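Local coordinates for KaiC-like domain-containing protein (Pyrococcus horikoshii, PDB 3BS4), which is of unknown function but has a KaiC-like domain, probably of the RecA-type fold, and was crystallised with an unidentified peptide, at residues A[19-24]-A[204-209]; A[5-10]-A[39-44]; A[121-126]-A[175-180]. All coordinates share one frame; numbering follows the deposited sequence.

Contact 1. Residues A[19-24]-A[204-209]; sequences KHSLIL and RADYVL
Asp206 and Leu22 meet where two parallel strands, 22-27 and 207-216, begin to pair. The aspartate can be followed outward. Its CB lies 3.5 Å from Leu22 O, and Asp206 CG lies 3.8 Å from Leu22 N. At the tip, OD2 takes the N-H of Leu22 through its anti lone pair, with Leu22 N to Asp206 OD2 at 2.8 Å and a nearly straight 170°. The same oxygen rests close to Ser21 CA. Because CG stands beside its own backbone N (chi1 -58°), the carboxylate and the N-H of Asp206 face Leu22 together, one accepting and the other donating. An acidic residue this short suits the place: it supplies an acceptor for the first N-H of the strand, just before regular pairing starts.

Leu22 O is gripped twice, by Asp206 N at 2.7 Å in a bent bond and by Tyr207 N at 3.1 Å in the carbonyl plane. Regular parallel pairing follows, with Leu24 N bonded to Tyr207 O at 2.9 Å and Leu209 N to Leu24 O.

Ile23 and Tyr207 run side by side on one face of the sheet, Ile23 CG1 lying 3.9 Å from Tyr207 CD2. Ser21 OG reaches the edge of the ring at CE2 but is hydrogen-bonded to Lys18 O, while Tyr207 OH is bonded to Lys18 N. On the other face Leu24 CB packs on Ala205 CB at 3.8 Å; Ala205, the first residue past helix 195-204, brings a small methyl, which suits so near an approach.

Strands 184-190 and 219-228 flank the pair. Trp5 meets Tyr207 edge-to-face, while helix 195-204, which links strand 184-190 to strand 207-216 across strand 22-27, covers Leu24 and Val208.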
loop_
_atom_site.group_PDB
_atom_site.type_symbol
_atom_site.label_atom_id
_atom_site.label_comp_id
_atom_site.label_asym_id
_atom_site.label_seq_id
_atom_site.Cartn_x
_atom_site.Cartn_y
_atom_site.Cartn_z
ATOM N N LYS A 19 -2.589 -10.793 10.945
ATOM C CA LYS A 19 -1.731 -9.690 11.331
ATOM C C LYS A 19 -0.303 -9.853 10.781
ATOM O O LYS A 19 0.282 -10.940 10.830
ATOM C CB LYS A 19 -1.726 -9.543 12.856
ATOM C CG LYS A 19 -0.958 -8.338 13.355
ATOM C CD LYS A 19 -1.244 -8.100 14.829
ATOM C CE LYS A 19 -0.244 -7.140 15.444
ATOM N NZ LYS A 19 -0.755 -6.740 16.793
ATOM N N HIS A 20 0.219 -8.763 10.222
ATOM C CA HIS A 20 1.575 -8.672 9.664
ATOM C C HIS A 20 1.722 -9.178 8.239
ATOM O O HIS A 20 2.829 -9.214 7.709
ATOM C CB HIS A 20 2.651 -9.317 10.552
ATOM C CG HIS A 20 2.755 -8.706 11.910
ATOM N ND1 HIS A 20 2.851 -9.466 13.057
ATOM C CD2 HIS A 20 2.765 -7.414 12.309
ATOM C CE1 HIS A 20 2.927 -8.663 14.104
ATOM N NE2 HIS A 20 2.870 -7.415 13.679
ATOM N N SER A 21 0.606 -9.563 7.629
ATOM C CA SER A 21 0.618 -10.026 6.262
ATOM C C SER A 21 1.011 -8.907 5.306
ATOM O O SER A 21 0.887 -7.726 5.638
ATOM C CB SER A 21 -0.765 -10.551 5.893
ATOM O OG SER A 21 -1.033 -11.741 6.638
ATOM N N LEU A 22 1.468 -9.314 4.121
ATOM C CA LEU A 22 1.625 -8.416 2.985
ATOM C C LEU A 22 0.497 -8.747 2.019
ATOM O O LEU A 22 0.316 -9.912 1.640
ATOM C CB LEU A 22 2.976 -8.640 2.299
ATOM C CG LEU A 22 3.243 -7.891 0.989
ATOM C CD1 LEU A 22 3.134 -6.358 1.147
ATOM C CD2 LEU A 22 4.613 -8.301 0.488
ATOM N N ILE A 23 -0.261 -7.713 1.640
ATOM C CA ILE A 23 -1.387 -7.836 0.715
ATOM C C ILE A 23 -1.033 -7.094 -0.563
ATOM O O ILE A 23 -0.713 -5.912 -0.532
ATOM C CB ILE A 23 -2.665 -7.181 1.294
ATOM C CG1 ILE A 23 -3.121 -7.894 2.569
ATOM C CG2 ILE A 23 -3.805 -7.193 0.276
ATOM C CD1 ILE A 23 -2.524 -7.313 3.837
ATOM N N LEU A 24 -1.138 -7.784 -1.689
ATOM C CA LEU A 24 -1.012 -7.136 -2.992
ATOM C C LEU A 24 -2.378 -6.886 -3.582
ATOM O O LEU A 24 -3.166 -7.814 -3.738
ATOM C CB LEU A 24 -0.206 -8.013 -3.957
ATOM C CG LEU A 24 -0.052 -7.447 -5.373
ATOM C CD1 LEU A 24 0.833 -6.152 -5.414
ATOM C CD2 LEU A 24 0.540 -8.532 -6.269
ATOM N N ARG A 204 5.865 -12.822 -3.219
ATOM C CA ARG A 204 6.223 -12.234 -1.932
ATOM C C ARG A 204 5.001 -11.934 -1.068
ATOM O O ARG A 204 5.068 -11.982 0.172
ATOM C CB ARG A 204 7.045 -10.961 -2.156
ATOM C CG ARG A 204 8.427 -11.266 -2.695
ATOM C CD ARG A 204 9.140 -10.004 -3.109
ATOM N NE ARG A 204 10.361 -10.303 -3.855
ATOM C CZ ARG A 204 11.492 -10.741 -3.296
ATOM N NH1 ARG A 204 11.578 -10.931 -1.983
ATOM N NH2 ARG A 204 12.553 -10.987 -4.051
ATOM N N ALA A 205 3.890 -11.608 -1.715
ATOM C CA ALA A 205 2.645 -11.295 -0.995
ATOM C C ALA A 205 1.990 -12.519 -0.342
ATOM O O ALA A 205 2.024 -13.624 -0.903
ATOM C CB ALA A 205 1.661 -10.619 -1.928
ATOM N N ASP A 206 1.373 -12.313 0.819
ATOM C CA ASP A 206 0.590 -13.379 1.454
ATOM C C ASP A 206 -0.805 -13.474 0.860
ATOM O O ASP A 206 -1.378 -14.575 0.743
ATOM C CB ASP A 206 0.513 -13.162 2.961
ATOM C CG ASP A 206 1.881 -13.105 3.594
ATOM O OD1 ASP A 206 2.608 -14.136 3.564
ATOM O OD2 ASP A 206 2.247 -12.020 4.100
ATOM N N TYR A 207 -1.365 -12.313 0.511
ATOM C CA TYR A 207 -2.658 -12.246 -0.161
ATOM C C TYR A 207 -2.470 -11.538 -1.487
ATOM O O TYR A 207 -1.726 -10.577 -1.545
ATOM C CB TYR A 207 -3.668 -11.419 0.640
ATOM C CG TYR A 207 -4.028 -11.968 1.997
ATOM C CD1 TYR A 207 -5.245 -12.626 2.204
ATOM C CD2 TYR A 207 -3.184 -11.775 3.089
ATOM C CE1 TYR A 207 -5.580 -13.116 3.480
ATOM C CE2 TYR A 207 -3.508 -12.256 4.351
ATOM C CZ TYR A 207 -4.700 -12.921 4.537
ATOM O OH TYR A 207 -5.000 -13.395 5.816
ATOM N N VAL A 208 -3.149 -12.012 -2.531
ATOM C CA VAL A 208 -3.186 -11.270 -3.789
ATOM C C VAL A 208 -4.636 -11.160 -4.218
ATOM O O VAL A 208 -5.310 -12.186 -4.421
ATOM C CB VAL A 208 -2.406 -11.966 -4.918
ATOM C CG1 VAL A 208 -2.553 -11.152 -6.219
ATOM C CG2 VAL A 208 -0.932 -12.147 -4.537
ATOM N N LEU A 209 -5.101 -9.920 -4.358
ATOM C CA LEU A 209 -6.419 -9.604 -4.925
ATOM C C LEU A 209 -6.199 -8.888 -6.240
ATOM O O LEU A 209 -5.452 -7.909 -6.286
ATOM C CB LEU A 209 -7.210 -8.689 -3.985
ATOM C CG LEU A 209 -7.389 -9.155 -2.531
ATOM C CD1 LEU A 209 -8.319 -8.200 -1.758
ATOM C CD2 LEU A 209 -7.875 -10.581 -2.444
#

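Contact 2. Residues A[5-10]-A[39-44]; sequences WEIEEL and FYILSR
Glu6 OE1 is held by two nitrogens of Arg44, NE at 2.9 Å and NH2 at 3.0 Å, in a side-on salt bridge that uses a single carboxylate oxygen. NE comes from the anti side, slightly out of the carboxylate plane, and NH2 nearly along the C-O bond. Both N-H groups share one acceptor, so both bonds are bent, the one from NE to 146°. The oxygen lies near the guanidinium plane, but the two flat groups are turned 57° from each other. Glu6 OE2 pairs with Lys45, so the carboxylate sits between two positive charges, which would probably favour its ionised form.

The first torsion of Glu6 (chi1 -55°) sets CG anti to the carbonyl carbon and 3.7 Å from Arg44 CB; the bend at chi2 then turns the carboxylate toward the arginine. The aliphatic parts of the two chains touch beneath the charges. Arg44 is itself bent at chi2 and chi3, turning its guanidinium back toward the glutamate. Its CG lies over the rim of one face of the Tyr40 ring, one helical turn earlier.

The main chain of the N-terminal segment also faces the helix. Glu6 O points at the edge of the Tyr40 ring, 3.4 Å from CE2, and also lies over a face of the Arg44 guanidinium. Ile41 CG1 stands 3.4 Å from Trp5 O. Farther in, Ile7 extends its CG1 toward Tyr40 CE2 at 4.2 Å and its CD1 toward Ile41 CG1, the branched isoleucines filling the inner side while charged residues take the outer one.

Helix 34-47 directly follows strand 22-27, topologically the position of the helix after the first core strand in RecA-like proteins. The segment leading into helix 8-14 packs against one side of it, consistent with an N-terminal segment packed on a RecA-like core.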
loop_
_atom_site.group_PDB
_atom_site.type_symbol
_atom_site.label_atom_id
_atom_site.label_comp_id
_atom_site.label_asym_id
_atom_site.label_seq_id
_atom_site.Cartn_x
_atom_site.Cartn_y
_atom_site.Cartn_z
ATOM N N TRP A 5 -10.624 -6.274 6.608
ATOM C CA TRP A 5 -10.439 -5.696 5.271
ATOM C C TRP A 5 -11.087 -4.319 5.109
ATOM O O TRP A 5 -10.838 -3.634 4.113
ATOM C CB TRP A 5 -11.060 -6.636 4.242
ATOM C CG TRP A 5 -10.296 -7.888 4.047
ATOM C CD1 TRP A 5 -10.530 -9.108 4.627
ATOM C CD2 TRP A 5 -9.167 -8.064 3.186
ATOM N NE1 TRP A 5 -9.615 -10.029 4.178
ATOM C CE2 TRP A 5 -8.756 -9.410 3.301
ATOM C CE3 TRP A 5 -8.453 -7.206 2.347
ATOM C CZ2 TRP A 5 -7.661 -9.926 2.602
ATOM C CZ3 TRP A 5 -7.371 -7.720 1.638
ATOM C CH2 TRP A 5 -6.982 -9.061 1.773
ATOM N N GLU A 6 -11.950 -3.941 6.066
ATOM C CA GLU A 6 -12.792 -2.731 6.010
ATOM C C GLU A 6 -13.886 -2.790 4.942
ATOM O O GLU A 6 -14.513 -1.773 4.605
ATOM C CB GLU A 6 -11.948 -1.456 5.861
ATOM C CG GLU A 6 -10.879 -1.291 6.944
ATOM C CD GLU A 6 -11.449 -1.085 8.343
ATOM O OE1 GLU A 6 -12.569 -0.539 8.485
ATOM O OE2 GLU A 6 -10.756 -1.453 9.309
ATOM N N ILE A 7 -14.097 -3.998 4.427
ATOM C CA ILE A 7 -15.126 -4.301 3.450
ATOM C C ILE A 7 -15.749 -5.597 3.947
ATOM O O ILE A 7 -15.091 -6.635 3.993
ATOM C CB ILE A 7 -14.527 -4.459 2.038
ATOM C CG1 ILE A 7 -13.905 -3.126 1.589
ATOM C CG2 ILE A 7 -15.594 -4.934 1.034
ATOM C CD1 ILE A 7 -13.122 -3.205 0.283
ATOM N N GLU A 8 -17.013 -5.510 4.357
ATOM C CA GLU A 8 -17.680 -6.601 5.061
ATOM C C GLU A 8 -17.724 -7.897 4.254
ATOM O O GLU A 8 -17.545 -8.993 4.798
ATOM C CB GLU A 8 -19.093 -6.169 5.470
ATOM C CG GLU A 8 -19.842 -7.195 6.327
ATOM C CD GLU A 8 -19.415 -7.212 7.798
ATOM O OE1 GLU A 8 -18.409 -6.550 8.171
ATOM O OE2 GLU A 8 -20.107 -7.898 8.590
ATOM N N GLU A 9 -17.942 -7.772 2.946
ATOM C CA GLU A 9 -17.998 -8.943 2.077
ATOM C C GLU A 9 -16.693 -9.736 2.072
ATOM O O GLU A 9 -16.704 -10.957 2.021
ATOM C CB GLU A 9 -18.390 -8.530 0.659
ATOM C CG GLU A 9 -19.858 -8.121 0.548
ATOM C CD GLU A 9 -20.797 -9.310 0.355
ATOM O OE1 GLU A 9 -20.445 -10.454 0.737
ATOM O OE2 GLU A 9 -21.906 -9.104 -0.189
ATOM N N LEU A 10 -15.564 -9.033 2.128
ATOM C CA LEU A 10 -14.280 -9.708 2.216
ATOM C C LEU A 10 -14.076 -10.398 3.565
ATOM O O LEU A 10 -13.665 -11.564 3.622
ATOM C CB LEU A 10 -13.132 -8.736 1.927
ATOM C CG LEU A 10 -13.001 -8.229 0.491
ATOM C CD1 LEU A 10 -11.862 -7.212 0.412
ATOM C CD2 LEU A 10 -12.756 -9.372 -0.502
ATOM N N PHE A 39 -7.572 2.953 -1.706
ATOM C CA PHE A 39 -7.693 4.250 -1.020
ATOM C C PHE A 39 -8.834 4.232 -0.007
ATOM O O PHE A 39 -8.729 4.815 1.068
ATOM C CB PHE A 39 -7.826 5.405 -2.012
ATOM C CG PHE A 39 -6.497 5.921 -2.503
ATOM C CD1 PHE A 39 -5.729 6.775 -1.708
ATOM C CD2 PHE A 39 -6.027 5.579 -3.763
ATOM C CE1 PHE A 39 -4.491 7.272 -2.162
ATOM C CE2 PHE A 39 -4.785 6.062 -4.227
ATOM C CZ PHE A 39 -4.020 6.909 -3.424
ATOM N N TYR A 40 -9.913 3.533 -0.334
ATOM C CA TYR A 40 -10.987 3.370 0.636
ATOM C C TYR A 40 -10.505 2.686 1.914
ATOM O O TYR A 40 -10.740 3.182 3.016
ATOM C CB TYR A 40 -12.147 2.606 0.006
ATOM C CG TYR A 40 -13.277 2.377 0.971
ATOM C CD1 TYR A 40 -14.193 3.392 1.242
ATOM C CD2 TYR A 40 -13.409 1.150 1.635
ATOM C CE1 TYR A 40 -15.226 3.187 2.144
ATOM C CE2 TYR A 40 -14.454 0.932 2.547
ATOM C CZ TYR A 40 -15.350 1.967 2.788
ATOM O OH TYR A 40 -16.374 1.772 3.694
ATOM N N ILE A 41 -9.820 1.557 1.764
ATOM C CA ILE A 41 -9.265 0.835 2.903
ATOM C C ILE A 41 -8.344 1.733 3.731
ATOM O O ILE A 41 -8.466 1.799 4.960
ATOM C CB ILE A 41 -8.545 -0.443 2.438
ATOM C CG1 ILE A 41 -9.566 -1.409 1.818
ATOM C CG2 ILE A 41 -7.800 -1.112 3.603
ATOM C CD1 ILE A 41 -8.952 -2.647 1.189
ATOM N N LEU A 42 -7.435 2.428 3.050
ATOM C CA LEU A 42 -6.518 3.365 3.698
ATOM C C LEU A 42 -7.282 4.424 4.509
ATOM O O LEU A 42 -6.971 4.672 5.690
ATOM C CB LEU A 42 -5.660 4.053 2.624
ATOM C CG LEU A 42 -4.742 5.230 2.982
ATOM C CD1 LEU A 42 -3.874 4.894 4.146
ATOM C CD2 LEU A 42 -3.881 5.596 1.771
ATOM N N SER A 43 -8.296 5.025 3.885
ATOM C CA SER A 43 -9.080 6.053 4.562
ATOM C C SER A 43 -9.748 5.483 5.823
ATOM O O SER A 43 -9.833 6.170 6.851
ATOM C CB SER A 43 -10.117 6.665 3.616
ATOM O OG SER A 43 -11.198 5.782 3.381
ATOM N N ARG A 44 -10.195 4.232 5.765
ATOM C CA ARG A 44 -10.865 3.615 6.914
ATOM C C ARG A 44 -9.892 3.321 8.048
ATOM O O ARG A 44 -10.248 3.472 9.213
ATOM C CB ARG A 44 -11.602 2.340 6.505
ATOM C CG ARG A 44 -12.806 2.591 5.611
ATOM C CD ARG A 44 -14.082 2.654 6.433
ATOM N NE ARG A 44 -14.284 1.401 7.165
ATOM C CZ ARG A 44 -15.442 1.006 7.690
ATOM N NH1 ARG A 44 -16.529 1.757 7.561
ATOM N NH2 ARG A 44 -15.516 -0.152 8.337
#

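Contact 3. Residues A[121-126]-A[175-180]; sequences KAVEDH and PAYKKY
This is hydrogen-bond-free packing, centred about 18 Å from the centre of the chain, where helix 115-132, which also touches strands 84-87 and 103-104, meets the short helix 175-178 and the turn after it. Ala176 fits against the backbone of the long helix: its CB lies 3.7 Å from Glu124 N and 3.8 Å from Glu124 CB, an approach that suits a side chain no bigger than a methyl. Glu124 extends across Pro175 and Tyr180, with CG anti to its backbone N (chi1 -175°). Its CG meets Tyr180 CE2 at 3.9 Å, the carboxylate turned steeply to the ring, and OE2 lies 3.6 Å from Pro175 CB. Replacing Glu124 with an alanine would probably leave Pro175 CB and Tyr180 CE2 without this partner and open a gap between helix and turn.

Beside this, Val123 CG1 also touches Ala176 CB at 4.0 Å, and Val123 CG2 lies 3.8 Å from Tyr177 OH, the valine and tyrosine side chains crossing at about a right angle. Tyr177 OH bonds to the backbone of the bound peptide, while Val123 and His126 each meet an aromatic side chain of it. The Val123-Tyr177 end, with His126, thus lines the place where the peptide is bound in the crystal.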
loop_
_atom_site.group_PDB
_atom_site.type_symbol
_atom_site.label_atom_id
_atom_site.label_comp_id
_atom_site.label_asym_id
_atom_site.label_seq_id
_atom_site.Cartn_x
_atom_site.Cartn_y
_atom_site.Cartn_z
ATOM N N LYS A 121 15.998 3.462 7.191
ATOM C CA LYS A 121 16.349 4.556 8.082
ATOM C C LYS A 121 15.141 5.461 8.324
ATOM O O LYS A 121 14.875 5.845 9.455
ATOM C CB LYS A 121 17.530 5.341 7.506
ATOM C CG LYS A 121 18.752 4.468 7.259
ATOM C CD LYS A 121 19.905 5.261 6.648
ATOM C CE LYS A 121 21.150 4.401 6.476
ATOM N NZ LYS A 121 21.722 3.944 7.763
ATOM N N ALA A 122 14.404 5.774 7.254
ATOM C CA ALA A 122 13.191 6.622 7.371
ATOM C C ALA A 122 12.158 5.937 8.232
ATOM O O ALA A 122 11.561 6.556 9.119
ATOM C CB ALA A 122 12.590 6.925 5.985
ATOM N N VAL A 123 11.946 4.650 7.971
ATOM C CA VAL A 123 10.987 3.883 8.739
ATOM C C VAL A 123 11.384 3.862 10.218
ATOM O O VAL A 123 10.535 4.094 11.087
ATOM C CB VAL A 123 10.810 2.477 8.164
ATOM C CG1 VAL A 123 9.966 1.631 9.116
ATOM C CG2 VAL A 123 10.143 2.572 6.780
ATOM N N GLU A 124 12.658 3.586 10.502
ATOM C CA GLU A 124 13.126 3.571 11.892
ATOM C C GLU A 124 12.833 4.914 12.552
ATOM O O GLU A 124 12.369 4.967 13.706
ATOM C CB GLU A 124 14.615 3.247 11.961
ATOM C CG GLU A 124 15.133 3.098 13.394
ATOM C CD GLU A 124 16.578 2.620 13.477
ATOM O OE1 GLU A 124 17.283 2.620 12.448
ATOM O OE2 GLU A 124 17.014 2.271 14.599
ATOM N N ASP A 125 13.093 5.997 11.823
ATOM C CA ASP A 125 12.883 7.331 12.371
ATOM C C ASP A 125 11.404 7.595 12.707
ATOM O O ASP A 125 11.101 8.113 13.802
ATOM C CB ASP A 125 13.531 8.399 11.492
ATOM C CG ASP A 125 15.071 8.446 11.677
ATOM O OD1 ASP A 125 15.608 7.737 12.571
ATOM O OD2 ASP A 125 15.747 9.182 10.929
ATOM N N HIS A 126 10.489 7.188 11.815
ATOM C CA HIS A 126 9.038 7.303 12.087
ATOM C C HIS A 126 8.665 6.502 13.303
ATOM O O HIS A 126 7.843 6.929 14.124
ATOM C CB HIS A 126 8.156 6.659 11.005
ATOM C CG HIS A 126 8.389 7.127 9.616
ATOM N ND1 HIS A 126 8.966 8.337 9.309
ATOM C CD2 HIS A 126 8.073 6.544 8.435
ATOM C CE1 HIS A 126 9.011 8.472 7.993
ATOM N NE2 HIS A 126 8.474 7.400 7.442
ATOM N N PRO A 175 17.028 -2.790 12.472
ATOM C CA PRO A 175 16.295 -2.393 13.684
ATOM C C PRO A 175 14.888 -1.872 13.441
ATOM O O PRO A 175 14.016 -2.073 14.281
ATOM C CB PRO A 175 17.159 -1.267 14.276
ATOM C CG PRO A 175 18.503 -1.487 13.738
ATOM C CD PRO A 175 18.361 -2.165 12.405
ATOM N N ALA A 176 14.658 -1.235 12.294
ATOM C CA ALA A 176 13.320 -0.722 11.963
ATOM C C ALA A 176 12.253 -1.811 12.023
ATOM O O ALA A 176 11.085 -1.534 12.276
ATOM C CB ALA A 176 13.325 -0.051 10.573
ATOM N N TYR A 177 12.664 -3.054 11.780
ATOM C CA TYR A 177 11.732 -4.177 11.732
ATOM C C TYR A 177 11.897 -5.160 12.870
ATOM O O TYR A 177 11.001 -5.969 13.128
ATOM C CB TYR A 177 11.859 -4.905 10.396
ATOM C CG TYR A 177 11.665 -3.937 9.287
ATOM C CD1 TYR A 177 10.378 -3.532 8.943
ATOM C CD2 TYR A 177 12.750 -3.345 8.645
ATOM C CE1 TYR A 177 10.165 -2.618 7.970
ATOM C CE2 TYR A 177 12.542 -2.395 7.646
ATOM C CZ TYR A 177 11.226 -2.046 7.329
ATOM O OH TYR A 177 10.941 -1.130 6.361
ATOM N N LYS A 178 13.031 -5.081 13.554
ATOM C CA LYS A 178 13.326 -6.046 14.611
ATOM C C LYS A 178 13.217 -5.471 16.021
ATOM O O LYS A 178 13.018 -6.219 16.975
ATOM C CB LYS A 178 14.694 -6.703 14.374
ATOM C CG LYS A 178 14.795 -7.441 13.040
ATOM C CD LYS A 178 14.112 -8.818 13.078
ATOM C CE LYS A 178 13.368 -9.089 11.772
ATOM N NZ LYS A 178 13.345 -10.540 11.379
ATOM N N LYS A 179 13.337 -4.150 16.152
ATOM C CA LYS A 179 13.333 -3.493 17.462
ATOM C C LYS A 179 12.059 -2.669 17.731
ATOM O O LYS A 179 11.929 -2.057 18.786
ATOM C CB LYS A 179 14.594 -2.624 17.629
ATOM C CG LYS A 179 15.926 -3.416 17.781
ATOM C CD LYS A 179 16.297 -4.187 16.506
ATOM C CE LYS A 179 17.787 -4.518 16.369
ATOM N NZ LYS A 179 18.059 -5.155 15.025
ATOM N N TYR A 180 11.128 -2.674 16.773
ATOM C CA TYR A 180 9.843 -1.972 16.891
ATOM C C TYR A 180 8.735 -2.879 16.376
ATOM O O TYR A 180 9.033 -3.814 15.633
ATOM C CB TYR A 180 9.847 -0.719 16.015
ATOM C CG TYR A 180 10.870 0.298 16.411
ATOM C CD1 TYR A 180 10.585 1.224 17.415
ATOM C CD2 TYR A 180 12.122 0.344 15.798
ATOM C CE1 TYR A 180 11.521 2.166 17.810
ATOM C CE2 TYR A 180 13.070 1.290 16.186
ATOM C CZ TYR A 180 12.752 2.201 17.196
ATOM O OH TYR A 180 13.657 3.156 17.595
#

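Contacts 1 and 2 are neighbours, their centres 15 Å apart, and Trp5 of contact 2 packs directly on Ile23 and Leu209 of contact 1. Their segments alternate along the chain: 5-10, 19-24, 39-44, then 204-209. Helix 8-14, strand 22-27 and helix 34-47 follow one another, so the N-terminal segment, the central strand and its helix are tied together. Contact 3 lies inside the long loop that contact 1 closes, about 20 Å from it and about 26 Å from contact 2 between centres, touching neither. The parallel strand order of the mixed sheet fits a RecA-like core, and the peptide-contacting region is remote from the N-terminal packing.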